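Local coordinates for beta-N-acetylglucosaminidase-like protein Glycoside hydrolase family 20 (Flavobacterium johnsoniae, PDB 6YHH) that probably hydrolyses terminal beta-linked N-acetylglucosamine from chitin oligosaccharides, as a family 20 glycoside hydrolase, at residues I227-D232 / P304-A309; V177-L182 / I379-R384; A171-N176 / A470-L475; S154-P159 / S551-F556. One frame throughout, in Å; residues are numbered along the deposited sequence.

The first three interactions lie within the catalytic barrel, and interaction 4 joins that barrel to a loop far along the chain. Interactions 1 and 2 sit on the two sides of one piece of barrel wall, with centres 11 Å apart. Neighbouring strands carry them, and Glu230 OE1 reaches His179 NE2 at 2.7 Å in a probable hydrogen bond. Interaction 3 adjoins interaction 2 in sequence: the turn at 171-176 feeds straight into the strand that bears His179, although the centres are 16 Å apart. Interaction 4 is about 22 Å from interaction 2, centre to centre. None of the four includes Glu317, the predicted proton donor, and all lie away from it.

Interaction 1: I227-D232 / P304-A309; sequences IVPEID and PLFPGA
Pro229 packs over one face of the Phe306 ring, CB and CG leading and the rest tilted away. Its CB stands over the middle, 3.6 Å from the ring centroid and 8° off the normal, a well-centred CH-pi contact. Pro229 CG slides toward the root of the ring, 3.7 Å from Phe306 CG, and the two side chains run past each other in opposite directions. Ile227, two residues back on the same strand, comes in at a slant: its CG2 branch, which points anti to the backbone N, meets Phe306 CE1 at 3.8 Å. Phe306 reaches both because its CG is anti to its carbonyl carbon (chi1 -68°), which swings the ring onto the strand. The backbones are joined through a water, which donates to Ile227 O at 2.8 Å and accepts from Gly308 N at 3.0 Å; the same water lies at the edge of the Phe306 ring, in its plane. Trp180 and Leu182 of the next strand and Ile213 of helix 210-222 also touch the ring. Phe306 fills the layer between strands and helices of the family 20 (beta/alpha)8 barrel, from the loop that brings helix 289-302 round to the start of strand 310-312.

Interaction 2: V177-L182 / I379-R384; sequences VFHWHL and IVHSWR
His179 and His381 face each other across the interior of the barrel, on strands that are not neighbours in the sheet, and even their CA atoms, the nearest pair between 177-182 and 379-384, are 11.6 Å apart. The side chains alone bridge this gap. In each histidine CG is anti to the backbone N (chi1 165° for His179, -160° for His381), which stretches both imidazoles inward from opposite directions. They meet rim to rim: CE1 of His179 lies 3.8 Å from CE1 of His381, with neither ring over the other's face. The centroids are 5.6 Å apart and the planes are turned 46° against each other. His179 ND1 lies in the plane of the His381 ring, at its edge, 3.8 Å from His381 CE1. The ring nitrogens bond to residues on or just past other strands. His179 bonds through ND1 to Glu447 and through NE2 to Glu230, whereas His381 bonds through NE2 to Ser409 and through ND1 to His312, so two bonds fix the rotation of each ring. Both residues are buried, in the middle of a polar network that laces barrel strands together. Between the rings there is rim-to-rim van der Waals contact, in which the CE1 atoms and His179 ND1 take part; with each imidazole pinned at both nitrogens, it is bonds to other residues that hold the rims together.

Interaction 3: A171-N176 / A470-L475; sequences AAMKMN and AIAERL
A single methyl group, Ala472 CB, does nearly all the work on the helix side, set against a chain that is just turning out of its own helix. That turn is a Schellman motif: Lys174, with positive phi, is its C-prime residue, Lys174 N bonds back to Ala171 O at 3.0 Å, and Met175 N reaches Leu170 O. In the barrel this is the link from helix 160-172 to strand 177-184, and helix 467-476 packs against it. The backbones come close, with the CA atoms of Met173 and Ala472 only 6.0 Å apart. Ala472 CB sits 3.6 Å from CB of Met173, whose chain then bends twice (chi2 -45°, chi3 -53°) and also touches Ala469 of the same helix and Val494 of helix 484-497. Met175 approaches differently: its extended chi2 (175°) carries the sulfur along the methyl, so that both CG and SD lie 3.7 Å from Ala472 CB, and the side chain goes on to Thr468. All three residues are buried. Beside this apolar patch a water lies within donating distance of Ala472 O (3.1 Å) and Met173 O (3.2 Å); more acceptors surround it than it has protons, so it cannot serve all of them at once. Met173 O also stands 3.5 Å from Ala472 CB.

Interaction 4: S154-P159 / S551-F556; sequences SRHFQP and SPFTLF
The aromatic contact is between His156 and Phe553, whose side chains slant across one another with ring planes nearly perpendicular, at 88°. The centroids are 5.3 Å apart, yet this is neither a stack nor an edge-to-face pair: Phe553 CE2 lies 3.6 Å from His156 CE1 and 3.7 Å from His156 NE2, so CE2 of the phenyl ring meets the CE1-NE2 bond of the imidazole obliquely. In both residues CG is anti to the carbonyl carbon, which, with the CB atoms directed at the other segment, brings the rings together. The loop 154-159 leaves strand 146-152 at the C-terminal end of the barrel strands, the end where a (beta/alpha)8 barrel carries its active site, and leads to helix 160-172; the loop 551-556 reaches it from the region that follows the barrel in the chain. Ser551, Pro552 and Leu555 also pack on Phe59 of the second subunit. Among the polar links, one water spans the contact: it donates to Ser551 O at 2.6 Å and is 2.8 Å from His156 NE2, lying in the planes of both rings at their edges. His156 ND1 bonds to Thr452 O, so the imidazole is held at both nitrogens. Within its own loop, Gln158 NE2 donates to His156 O at 2.9 Å from well above the carbonyl plane, in a bent bond with an angle of 135° at the hydrogen.

Interaction 1: I227-D232 / P304-A309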
# COMPACT_ATOMS: atom_id res chain seq x y z
N ILE A 227 -3.61 8.12 -21.35
CA ILE A 227 -2.95 6.86 -21.37
C ILE A 227 -2.57 6.42 -22.76
O ILE A 227 -3.46 6.42 -23.70
CB ILE A 227 -3.75 5.78 -20.62
CG1 ILE A 227 -4.02 6.17 -19.14
CG2 ILE A 227 -3.09 4.38 -20.77
CD1 ILE A 227 -4.67 5.11 -18.29
N VAL A 228 -1.32 6.02 -22.91
CA VAL A 228 -0.79 5.54 -24.15
C VAL A 228 -0.44 4.05 -23.93
O VAL A 228 0.53 3.73 -23.21
CB VAL A 228 0.46 6.35 -24.64
CG1 VAL A 228 0.99 5.74 -25.89
CG2 VAL A 228 0.09 7.82 -24.82
N PRO A 229 -1.28 3.13 -24.45
CA PRO A 229 -0.96 1.69 -24.37
C PRO A 229 0.10 1.24 -25.33
O PRO A 229 0.30 1.83 -26.39
CB PRO A 229 -2.32 1.06 -24.77
CG PRO A 229 -2.78 2.03 -25.84
CD PRO A 229 -2.47 3.37 -25.28
N GLU A 230 0.88 0.22 -24.93
CA GLU A 230 1.91 -0.35 -25.81
C GLU A 230 1.79 -1.83 -25.87
O GLU A 230 1.77 -2.52 -24.83
CB GLU A 230 3.33 0.02 -25.37
CG GLU A 230 4.42 -0.45 -26.33
CD GLU A 230 5.85 -0.32 -25.80
OE1 GLU A 230 6.06 0.43 -24.78
OE2 GLU A 230 6.77 -0.92 -26.38
N ILE A 231 1.68 -2.32 -27.09
CA ILE A 231 1.85 -3.72 -27.41
C ILE A 231 3.11 -3.86 -28.27
O ILE A 231 3.11 -3.52 -29.46
CB ILE A 231 0.63 -4.31 -28.15
CG1 ILE A 231 -0.59 -4.29 -27.23
CG2 ILE A 231 0.94 -5.75 -28.46
CD1 ILE A 231 -1.85 -4.80 -27.96
N ASP A 232 4.22 -4.28 -27.67
CA ASP A 232 5.50 -4.22 -28.30
C ASP A 232 5.72 -5.38 -29.30
O ASP A 232 5.77 -6.55 -28.91
CB ASP A 232 6.57 -4.23 -27.17
CG ASP A 232 7.98 -4.00 -27.65
OD1 ASP A 232 8.23 -4.04 -28.85
OD2 ASP A 232 8.87 -3.81 -26.75
N PRO A 304 -10.42 -0.26 -28.44
CA PRO A 304 -11.58 0.34 -27.83
C PRO A 304 -11.48 0.59 -26.35
O PRO A 304 -12.24 1.41 -25.81
CB PRO A 304 -12.72 -0.68 -28.13
CG PRO A 304 -12.28 -1.22 -29.42
CD PRO A 304 -10.81 -1.49 -29.17
N LEU A 305 -10.52 -0.06 -25.69
CA LEU A 305 -10.30 0.12 -24.26
C LEU A 305 -9.60 1.44 -23.95
O LEU A 305 -9.73 1.96 -22.82
CB LEU A 305 -9.51 -1.07 -23.69
CG LEU A 305 -10.01 -2.48 -23.97
CD1 LEU A 305 -9.08 -3.48 -23.31
CD2 LEU A 305 -11.42 -2.59 -23.42
N PHE A 306 -8.86 1.95 -24.91
CA PHE A 306 -8.01 3.11 -24.72
C PHE A 306 -8.48 4.26 -25.64
O PHE A 306 -8.17 4.28 -26.83
CB PHE A 306 -6.59 2.71 -25.05
CG PHE A 306 -5.99 1.74 -24.08
CD1 PHE A 306 -5.59 2.21 -22.81
CD2 PHE A 306 -5.88 0.40 -24.37
CE1 PHE A 306 -5.03 1.29 -21.92
CE2 PHE A 306 -5.38 -0.49 -23.46
CZ PHE A 306 -4.97 -0.02 -22.23
N PRO A 307 -9.18 5.24 -25.09
CA PRO A 307 -9.74 6.28 -25.94
C PRO A 307 -8.75 7.30 -26.49
O PRO A 307 -9.08 8.05 -27.40
CB PRO A 307 -10.74 6.98 -25.03
CG PRO A 307 -10.16 6.80 -23.64
CD PRO A 307 -9.58 5.40 -23.68
N GLY A 308 -7.53 7.35 -25.91
CA GLY A 308 -6.49 8.23 -26.33
C GLY A 308 -6.14 8.00 -27.78
O GLY A 308 -6.29 6.91 -28.30
N ALA A 309 -5.66 9.04 -28.43
CA ALA A 309 -5.41 8.96 -29.85
C ALA A 309 -4.18 8.27 -30.32
O ALA A 309 -3.96 8.17 -31.55
CB ALA A 309 -5.44 10.38 -30.42
O HOH W 1 -6.26 5.95 -23.64

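Interaction 2: V177-L182 / I379-R384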
# COMPACT_ATOMS: atom_id res chain seq x y z
N VAL A 177 1.02 12.27 -19.16
CA VAL A 177 1.02 11.06 -19.99
C VAL A 177 1.46 9.87 -19.15
O VAL A 177 2.50 9.90 -18.45
CB VAL A 177 1.90 11.18 -21.21
CG1 VAL A 177 1.95 9.90 -21.96
CG2 VAL A 177 1.50 12.36 -22.13
N PHE A 178 0.66 8.82 -19.25
CA PHE A 178 1.01 7.52 -18.63
C PHE A 178 1.09 6.51 -19.73
O PHE A 178 0.11 6.21 -20.39
CB PHE A 178 -0.04 7.16 -17.64
CG PHE A 178 0.14 5.80 -16.99
CD1 PHE A 178 1.11 5.60 -16.01
CD2 PHE A 178 -0.61 4.72 -17.37
CE1 PHE A 178 1.28 4.38 -15.42
CE2 PHE A 178 -0.41 3.49 -16.72
CZ PHE A 178 0.50 3.35 -15.76
N HIS A 179 2.30 6.07 -20.02
CA HIS A 179 2.55 5.10 -21.07
C HIS A 179 2.64 3.71 -20.39
O HIS A 179 3.45 3.44 -19.53
CB HIS A 179 3.80 5.53 -21.84
CG HIS A 179 4.43 4.52 -22.74
ND1 HIS A 179 5.68 4.76 -23.27
CD2 HIS A 179 4.05 3.29 -23.20
CE1 HIS A 179 6.07 3.72 -23.97
NE2 HIS A 179 5.10 2.82 -23.96
N TRP A 180 1.78 2.82 -20.86
CA TRP A 180 1.58 1.52 -20.16
C TRP A 180 2.16 0.40 -21.05
O TRP A 180 1.63 0.06 -22.13
CB TRP A 180 0.08 1.33 -19.91
CG TRP A 180 -0.34 0.49 -18.72
CD1 TRP A 180 0.41 -0.19 -17.81
CD2 TRP A 180 -1.72 0.33 -18.30
NE1 TRP A 180 -0.38 -0.74 -16.83
CE2 TRP A 180 -1.71 -0.43 -17.11
CE3 TRP A 180 -2.92 0.79 -18.81
CZ2 TRP A 180 -2.87 -0.75 -16.43
CZ3 TRP A 180 -4.09 0.43 -18.16
CH2 TRP A 180 -4.04 -0.32 -16.97
N HIS A 181 3.30 -0.12 -20.63
CA HIS A 181 4.04 -1.15 -21.37
C HIS A 181 3.50 -2.48 -20.91
O HIS A 181 3.91 -2.98 -19.83
CB HIS A 181 5.57 -0.95 -21.15
CG HIS A 181 6.46 -1.90 -21.92
ND1 HIS A 181 6.94 -1.58 -23.17
CD2 HIS A 181 6.91 -3.16 -21.67
CE1 HIS A 181 7.62 -2.59 -23.65
NE2 HIS A 181 7.66 -3.54 -22.74
N LEU A 182 2.52 -3.00 -21.68
CA LEU A 182 1.60 -4.00 -21.24
C LEU A 182 1.93 -5.43 -21.70
O LEU A 182 1.26 -6.39 -21.28
CB LEU A 182 0.19 -3.63 -21.71
CG LEU A 182 -0.50 -2.49 -21.00
CD1 LEU A 182 -1.59 -1.90 -21.86
CD2 LEU A 182 -1.06 -3.10 -19.76
N ILE A 379 4.74 8.68 -34.57
CA ILE A 379 5.57 9.29 -33.52
C ILE A 379 6.77 8.42 -33.19
O ILE A 379 6.63 7.18 -32.99
CB ILE A 379 4.73 9.53 -32.30
CG1 ILE A 379 3.59 10.43 -32.71
CG2 ILE A 379 5.54 10.19 -31.21
CD1 ILE A 379 2.59 10.67 -31.68
N VAL A 380 7.97 9.03 -33.16
CA VAL A 380 9.22 8.30 -32.98
C VAL A 380 9.61 8.45 -31.51
O VAL A 380 9.69 9.59 -31.03
CB VAL A 380 10.33 8.83 -33.91
CG1 VAL A 380 11.73 8.24 -33.59
CG2 VAL A 380 9.96 8.45 -35.31
N HIS A 381 9.89 7.34 -30.83
CA HIS A 381 10.24 7.37 -29.43
C HIS A 381 11.76 7.15 -29.33
O HIS A 381 12.26 6.05 -29.49
CB HIS A 381 9.41 6.32 -28.69
CG HIS A 381 9.33 6.55 -27.22
ND1 HIS A 381 8.43 5.87 -26.45
CD2 HIS A 381 10.03 7.37 -26.38
CE1 HIS A 381 8.55 6.26 -25.19
NE2 HIS A 381 9.53 7.15 -25.11
N SER A 382 12.48 8.25 -29.07
CA SER A 382 13.91 8.26 -29.01
C SER A 382 14.42 7.77 -27.65
O SER A 382 14.21 8.44 -26.63
CB SER A 382 14.41 9.70 -29.26
OG SER A 382 15.83 9.79 -29.18
N TRP A 383 15.17 6.68 -27.67
CA TRP A 383 15.64 6.00 -26.46
C TRP A 383 17.10 5.59 -26.41
O TRP A 383 17.66 5.44 -25.25
CB TRP A 383 14.76 4.80 -26.17
CG TRP A 383 15.06 3.59 -27.01
CD1 TRP A 383 14.51 3.29 -28.19
CD2 TRP A 383 15.89 2.47 -26.66
NE1 TRP A 383 14.94 2.07 -28.65
CE2 TRP A 383 15.79 1.52 -27.73
CE3 TRP A 383 16.74 2.17 -25.58
CZ2 TRP A 383 16.50 0.33 -27.73
CZ3 TRP A 383 17.40 0.96 -25.57
CH2 TRP A 383 17.31 0.08 -26.66
N ARG A 384 17.76 5.49 -27.56
CA ARG A 384 19.14 5.02 -27.60
C ARG A 384 20.14 6.13 -27.44
O ARG A 384 19.94 7.24 -27.91
CB ARG A 384 19.34 4.21 -28.87
CG ARG A 384 18.42 3.01 -28.93
CD ARG A 384 18.49 2.30 -30.24
NE ARG A 384 19.78 1.75 -30.38
CZ ARG A 384 20.32 1.64 -31.57
NH1 ARG A 384 19.65 2.10 -32.65
NH2 ARG A 384 21.53 1.10 -31.68

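Interaction 3: A171-N176 / A470-L475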
# COMPACT_ATOMS: atom_id res chain seq x y z
N ALA A 171 -0.11 13.49 -11.49
CA ALA A 171 -0.86 14.75 -11.39
C ALA A 171 -0.24 15.73 -10.44
O ALA A 171 -0.22 16.92 -10.70
CB ALA A 171 -2.34 14.51 -11.11
N ALA A 172 0.24 15.24 -9.31
CA ALA A 172 0.86 16.08 -8.32
C ALA A 172 2.05 16.82 -8.86
O ALA A 172 2.38 17.97 -8.41
CB ALA A 172 1.28 15.22 -7.13
N MET A 173 2.71 16.21 -9.84
CA MET A 173 3.92 16.79 -10.49
C MET A 173 3.58 17.43 -11.84
O MET A 173 4.49 17.72 -12.63
CB MET A 173 4.96 15.72 -10.67
CG MET A 173 5.46 15.10 -9.36
SD MET A 173 5.83 16.28 -8.03
CE MET A 173 6.96 17.33 -9.00
N LYS A 174 2.30 17.58 -12.16
CA LYS A 174 1.84 18.14 -13.44
C LYS A 174 2.24 17.35 -14.66
O LYS A 174 2.42 17.90 -15.76
CB LYS A 174 2.24 19.60 -13.57
CG LYS A 174 1.72 20.45 -12.47
CD LYS A 174 1.99 21.94 -12.72
CE LYS A 174 1.55 22.82 -11.57
NZ LYS A 174 2.57 22.84 -10.49
N MET A 175 2.45 16.03 -14.48
CA MET A 175 2.71 15.15 -15.60
C MET A 175 1.40 14.65 -16.21
O MET A 175 0.45 14.43 -15.47
CB MET A 175 3.61 13.99 -15.15
CG MET A 175 4.92 14.50 -14.70
SD MET A 175 5.97 13.14 -14.01
CE MET A 175 6.32 12.14 -15.47
N ASN A 176 1.35 14.52 -17.53
CA ASN A 176 0.07 14.28 -18.22
C ASN A 176 0.01 13.13 -19.13
O ASN A 176 -1.03 12.98 -19.82
CB ASN A 176 -0.38 15.53 -18.99
CG ASN A 176 0.59 15.92 -20.08
OD1 ASN A 176 1.70 15.37 -20.22
ND2 ASN A 176 0.15 16.83 -20.92
N ALA A 470 11.94 15.45 -10.33
CA ALA A 470 12.91 16.31 -11.00
C ALA A 470 12.74 16.28 -12.53
O ALA A 470 12.83 17.28 -13.19
CB ALA A 470 14.32 15.95 -10.57
N ILE A 471 12.42 15.09 -13.08
CA ILE A 471 12.13 14.98 -14.46
C ILE A 471 10.87 15.79 -14.81
O ILE A 471 10.86 16.49 -15.87
CB ILE A 471 12.01 13.51 -14.89
CG1 ILE A 471 13.37 12.85 -14.75
CG2 ILE A 471 11.46 13.36 -16.32
CD1 ILE A 471 13.33 11.33 -14.90
N ALA A 472 9.86 15.75 -13.96
CA ALA A 472 8.66 16.54 -14.17
C ALA A 472 9.02 17.99 -14.33
O ALA A 472 8.44 18.70 -15.14
CB ALA A 472 7.63 16.33 -13.07
N GLU A 473 9.94 18.47 -13.46
CA GLU A 473 10.36 19.88 -13.58
C GLU A 473 11.05 20.17 -14.91
O GLU A 473 10.74 21.18 -15.62
CB GLU A 473 11.23 20.29 -12.43
CG GLU A 473 11.86 21.67 -12.64
CD GLU A 473 12.19 22.30 -11.31
OE1 GLU A 473 13.38 22.37 -10.93
OE2 GLU A 473 11.21 22.61 -10.56
N ARG A 474 11.92 19.27 -15.35
CA ARG A 474 12.50 19.46 -16.68
C ARG A 474 11.48 19.53 -17.80
O ARG A 474 11.66 20.26 -18.79
CB ARG A 474 13.56 18.40 -16.98
CG ARG A 474 14.26 18.53 -18.35
CD ARG A 474 14.96 19.86 -18.61
NE ARG A 474 15.84 20.13 -17.51
CZ ARG A 474 15.83 21.23 -16.75
NH1 ARG A 474 15.06 22.31 -16.96
NH2 ARG A 474 16.62 21.22 -15.74
N LEU A 475 10.41 18.80 -17.69
CA LEU A 475 9.47 18.69 -18.77
C LEU A 475 8.46 19.85 -18.75
O LEU A 475 7.87 20.13 -19.78
CB LEU A 475 8.77 17.33 -18.71
CG LEU A 475 9.75 16.17 -18.95
CD1 LEU A 475 8.96 14.86 -18.80
CD2 LEU A 475 10.56 16.28 -20.23
O HOH W 2 5.52 17.98 -15.66

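Interaction 4: S154-P159 / S551-F556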
# COMPACT_ATOMS: atom_id res chain seq x y z
N SER A 154 5.10 -5.78 -17.51
CA SER A 154 5.43 -7.13 -17.95
C SER A 154 6.52 -7.81 -17.06
O SER A 154 6.37 -8.95 -16.64
CB SER A 154 5.89 -7.12 -19.43
OG SER A 154 6.33 -8.40 -19.85
N ARG A 155 7.65 -7.11 -16.87
CA ARG A 155 8.76 -7.75 -16.18
C ARG A 155 8.34 -8.14 -14.74
O ARG A 155 8.41 -9.28 -14.35
CB ARG A 155 9.98 -6.84 -16.19
CG ARG A 155 10.77 -6.90 -17.50
CD ARG A 155 9.96 -6.74 -18.76
NE ARG A 155 10.81 -6.77 -19.97
CZ ARG A 155 11.55 -5.76 -20.39
NH1 ARG A 155 11.52 -4.56 -19.78
NH2 ARG A 155 12.42 -5.93 -21.35
N HIS A 156 7.86 -7.18 -13.99
CA HIS A 156 7.09 -7.38 -12.77
C HIS A 156 5.75 -6.70 -12.91
O HIS A 156 5.67 -5.51 -13.12
CB HIS A 156 7.74 -6.80 -11.49
CG HIS A 156 8.85 -7.65 -10.94
ND1 HIS A 156 10.14 -7.58 -11.43
CD2 HIS A 156 8.86 -8.61 -9.99
CE1 HIS A 156 10.90 -8.44 -10.77
NE2 HIS A 156 10.16 -9.07 -9.90
N PHE A 157 4.72 -7.51 -12.79
CA PHE A 157 3.36 -7.03 -12.84
C PHE A 157 3.18 -6.02 -11.72
O PHE A 157 3.60 -6.26 -10.54
CB PHE A 157 2.36 -8.16 -12.79
CG PHE A 157 0.92 -7.72 -12.76
CD1 PHE A 157 0.35 -7.20 -13.93
CD2 PHE A 157 0.11 -7.85 -11.63
CE1 PHE A 157 -0.93 -6.74 -13.98
CE2 PHE A 157 -1.21 -7.39 -11.68
CZ PHE A 157 -1.75 -6.89 -12.88
N GLN A 158 2.51 -4.94 -12.06
CA GLN A 158 2.20 -3.89 -11.10
C GLN A 158 0.67 -3.80 -10.95
O GLN A 158 -0.04 -3.33 -11.87
CB GLN A 158 2.74 -2.56 -11.52
CG GLN A 158 4.22 -2.58 -11.88
CD GLN A 158 5.10 -2.88 -10.67
OE1 GLN A 158 4.82 -2.49 -9.58
NE2 GLN A 158 6.16 -3.61 -10.93
N PRO A 159 0.16 -4.22 -9.80
CA PRO A 159 -1.31 -4.27 -9.62
C PRO A 159 -1.98 -2.87 -9.72
O PRO A 159 -1.35 -1.82 -9.68
CB PRO A 159 -1.47 -4.83 -8.21
CG PRO A 159 -0.32 -5.72 -8.07
CD PRO A 159 0.81 -4.83 -8.64
N SER A 551 12.59 -13.53 -8.15
CA SER A 551 13.57 -13.45 -7.10
C SER A 551 13.14 -12.54 -5.98
O SER A 551 12.23 -11.70 -6.14
CB SER A 551 14.87 -12.91 -7.70
OG SER A 551 15.46 -13.90 -8.54
N PRO A 552 13.78 -12.66 -4.79
CA PRO A 552 13.42 -11.82 -3.68
C PRO A 552 14.07 -10.46 -3.75
O PRO A 552 15.27 -10.36 -3.78
CB PRO A 552 13.88 -12.60 -2.48
CG PRO A 552 15.05 -13.34 -2.96
CD PRO A 552 14.76 -13.69 -4.38
N PHE A 553 13.24 -9.42 -3.75
CA PHE A 553 13.72 -7.99 -3.79
C PHE A 553 13.41 -7.37 -2.45
O PHE A 553 12.84 -6.27 -2.32
CB PHE A 553 13.08 -7.23 -4.97
CG PHE A 553 13.57 -7.69 -6.30
CD1 PHE A 553 14.67 -7.15 -6.86
CD2 PHE A 553 12.94 -8.72 -6.96
CE1 PHE A 553 15.20 -7.64 -8.05
CE2 PHE A 553 13.40 -9.14 -8.21
CZ PHE A 553 14.52 -8.61 -8.76
N THR A 554 13.86 -8.08 -1.41
CA THR A 554 13.65 -7.70 0.00
C THR A 554 14.96 -7.52 0.78
O THR A 554 14.99 -7.66 2.02
CB THR A 554 12.82 -8.82 0.65
OG1 THR A 554 13.52 -10.03 0.45
CG2 THR A 554 11.40 -8.93 0.06
N LEU A 555 16.02 -7.20 0.06
CA LEU A 555 17.37 -7.26 0.61
C LEU A 555 17.96 -5.88 0.60
O LEU A 555 17.33 -4.90 0.20
CB LEU A 555 18.19 -8.26 -0.18
CG LEU A 555 17.71 -9.73 -0.21
CD1 LEU A 555 18.74 -10.63 -0.92
CD2 LEU A 555 17.42 -10.23 1.20
N PHE A 556 19.24 -5.78 1.04
CA PHE A 556 19.77 -4.43 1.24
C PHE A 556 19.76 -3.53 0.03
O PHE A 556 19.44 -2.34 0.14
CB PHE A 556 21.18 -4.51 1.78
CG PHE A 556 21.73 -3.19 2.33
CD1 PHE A 556 21.21 -2.62 3.47
CD2 PHE A 556 22.74 -2.57 1.65
CE1 PHE A 556 21.75 -1.42 3.93
CE2 PHE A 556 23.27 -1.37 2.08
CZ PHE A 556 22.78 -0.81 3.23
O HOH W 3 10.38 -10.97 -7.89